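Local coordinates for protein putative xylanase (PDB 2P1G) that is of uncertain function, probably a hydrolase that cleaves glycosidic bonds, or an amidase-like enzyme of a papain-related clan, at residues T45-A50 and M192-Y197. Sequence-based numbering, arbitrary orientation.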
loop_
_atom_site.group_PDB
_atom_site.type_symbol
_atom_site.label_atom_id
_atom_site.label_comp_id
_atom_site.label_asym_id
_atom_site.label_seq_id
_atom_site.Cartn_x
_atom_site.Cartn_y
_atom_site.Cartn_z
ATOM N N THR A 45 -6.557 -1.456 1.092
ATOM C CA THR A 45 -7.482 -1.038 2.159
ATOM C C THR A 45 -7.169 -1.819 3.437
ATOM O O THR A 45 -7.302 -1.275 4.532
ATOM C CB THR A 45 -8.979 -1.127 1.793
ATOM O OG1 THR A 45 -9.365 -2.492 1.636
ATOM C CG2 THR A 45 -9.267 -0.369 0.520
ATOM N N PHE A 46 -6.700 -3.062 3.301
ATOM C CA PHE A 46 -6.301 -3.826 4.469
ATOM C C PHE A 46 -5.255 -3.050 5.269
ATOM O O PHE A 46 -5.433 -2.799 6.460
ATOM C CB PHE A 46 -5.765 -5.222 4.086
ATOM C CG PHE A 46 -5.014 -5.907 5.204
ATOM C CD1 PHE A 46 -5.577 -5.981 6.490
ATOM C CD2 PHE A 46 -3.746 -6.434 4.989
ATOM C CE1 PHE A 46 -4.904 -6.589 7.540
ATOM C CE2 PHE A 46 -3.043 -7.069 6.057
ATOM C CZ PHE A 46 -3.638 -7.150 7.325
ATOM N N VAL A 47 -4.176 -2.654 4.612
ATOM C CA VAL A 47 -3.107 -1.936 5.292
ATOM C C VAL A 47 -3.588 -0.597 5.849
ATOM O O VAL A 47 -3.223 -0.231 6.971
ATOM C CB VAL A 47 -1.880 -1.805 4.381
ATOM C CG1 VAL A 47 -0.840 -0.867 4.966
ATOM C CG2 VAL A 47 -1.295 -3.191 4.114
ATOM N N GLU A 48 -4.455 0.097 5.103
ATOM C CA GLU A 48 -4.960 1.393 5.573
ATOM C C GLU A 48 -5.749 1.220 6.853
ATOM O O GLU A 48 -5.578 2.021 7.775
ATOM C CB GLU A 48 -5.856 2.071 4.540
ATOM C CG GLU A 48 -5.142 2.518 3.261
ATOM C CD GLU A 48 -6.117 3.160 2.274
ATOM O OE1 GLU A 48 -7.284 2.686 2.143
ATOM O OE2 GLU A 48 -5.693 4.107 1.613
ATOM N N TYR A 49 -6.624 0.201 6.903
ATOM C CA TYR A 49 -7.423 -0.007 8.129
ATOM C C TYR A 49 -6.515 -0.346 9.298
ATOM O O TYR A 49 -6.657 0.220 10.371
ATOM C CB TYR A 49 -8.510 -1.086 7.978
ATOM C CG TYR A 49 -9.532 -0.780 6.897
ATOM C CD1 TYR A 49 -10.115 0.492 6.795
ATOM C CD2 TYR A 49 -9.939 -1.770 6.004
ATOM C CE1 TYR A 49 -11.032 0.782 5.805
ATOM C CE2 TYR A 49 -10.873 -1.488 4.982
ATOM C CZ TYR A 49 -11.414 -0.204 4.908
ATOM O OH TYR A 49 -12.331 0.111 3.923
ATOM N N ALA A 50 -5.590 -1.287 9.080
ATOM C CA ALA A 50 -4.628 -1.685 10.103
ATOM C C ALA A 50 -3.857 -0.473 10.655
ATOM O O ALA A 50 -3.761 -0.281 11.884
ATOM C CB ALA A 50 -3.655 -2.718 9.524
ATOM N N MET A 192 1.182 -4.522 -1.370
ATOM C CA MET A 192 1.717 -4.153 -0.053
ATOM C C MET A 192 1.206 -5.181 0.965
ATOM O O MET A 192 0.225 -5.894 0.736
ATOM C CB MET A 192 1.204 -2.779 0.412
ATOM C CG MET A 192 1.933 -1.444 0.003
ATOM S SD MET A 192 1.260 -0.020 1.022
ATOM C CE MET A 192 -0.460 -0.438 0.941
ATOM N N GLY A 193 1.868 -5.237 2.103
ATOM C CA GLY A 193 1.394 -6.073 3.221
ATOM C C GLY A 193 2.158 -5.688 4.465
ATOM O O GLY A 193 2.864 -4.664 4.479
ATOM N N ILE A 194 2.039 -6.511 5.510
ATOM C CA ILE A 194 2.680 -6.213 6.786
ATOM C C ILE A 194 3.687 -7.330 7.103
ATOM O O ILE A 194 3.354 -8.534 6.985
ATOM C CB ILE A 194 1.613 -6.107 7.911
ATOM C CG1 ILE A 194 0.612 -4.989 7.593
ATOM C CG2 ILE A 194 2.303 -5.867 9.278
ATOM C CD1 ILE A 194 -0.659 -5.058 8.437
ATOM N N ALA A 195 4.890 -6.936 7.519
ATOM C CA ALA A 195 5.944 -7.898 7.869
ATOM C C ALA A 195 5.571 -8.680 9.119
ATOM O O ALA A 195 5.060 -8.117 10.094
ATOM C CB ALA A 195 7.266 -7.186 8.079
ATOM N N ILE A 196 5.839 -9.976 9.076
ATOM C CA ILE A 196 5.617 -10.839 10.233
ATOM C C ILE A 196 6.623 -11.959 10.159
ATOM O O ILE A 196 6.759 -12.601 9.116
ATOM C CB ILE A 196 4.153 -11.362 10.364
ATOM C CG1 ILE A 196 4.009 -12.223 11.642
ATOM C CG2 ILE A 196 3.689 -12.152 9.136
ATOM C CD1 ILE A 196 2.583 -12.634 11.936
ATOM N N TYR A 197 7.359 -12.151 11.251
ATOM C CA TYR A 197 8.320 -13.228 11.340
ATOM C C TYR A 197 7.631 -14.465 11.907
ATOM O O TYR A 197 6.979 -14.388 12.959
ATOM C CB TYR A 197 9.514 -12.813 12.205
ATOM C CG TYR A 197 10.489 -11.908 11.492
ATOM C CD1 TYR A 197 11.576 -12.440 10.781
ATOM C CD2 TYR A 197 10.309 -10.533 11.495
ATOM C CE1 TYR A 197 12.491 -11.596 10.114
ATOM C CE2 TYR A 197 11.194 -9.697 10.836
ATOM C CZ TYR A 197 12.255 -10.223 10.136
ATOM O OH TYR A 197 13.121 -9.369 9.506
#
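V47 of helix 43-54 lies over G193 of strand 189-198, their CA atoms 6.5 Å apart, where the local helix and strand axes approach to 8.2 Å and run at 48° to each other. V47 forks over the strand. Its CG2 rests 4.0 Å from G193 CA, meeting the strand backbone directly, on the side from which any side chain at G193 would point away, while CB and CG1 face the methyl end of M192. A beta-branched residue suits this spot, since one short side chain can touch two strand positions. M192 comes across V47 at roughly a right angle; its chain is bent at the last torsion (chi3 -43°), which brings CE to 4.0 Å from V47 CB. The flexible thioether thus follows the contour of the valine, and I177 of the adjoining strand touches both.

A helix laid on an antiparallel sheet is the core of the papain-like fold. In that clan the nucleophilic cysteine usually starts such a helix and the histidine sits on the sheet, so a helix packed on the sheet here is consistent with that fold.

Farther along, I194 sends its ethyl arm to the helix, extended at chi2 (165°), and CD1 reaches into the notch formed by F46 and A50, one turn apart on the helix. F46 CZ lies 3.8 Å from I194 CD1, and A50 CB lies 4.0 Å from I194 CD1. The phenyl ring meets the methyl obliquely and at its far end, while the small alanine lets the helix sit close to the isoleucine. F46 also spans to L205 and A207 of the next strand and packs edge-to-face with F16, so its large ring serves a wide apolar patch. On the helix side turned from the strand, E48 instead forms a salt bridge with R76 and a hydrogen bond with W95.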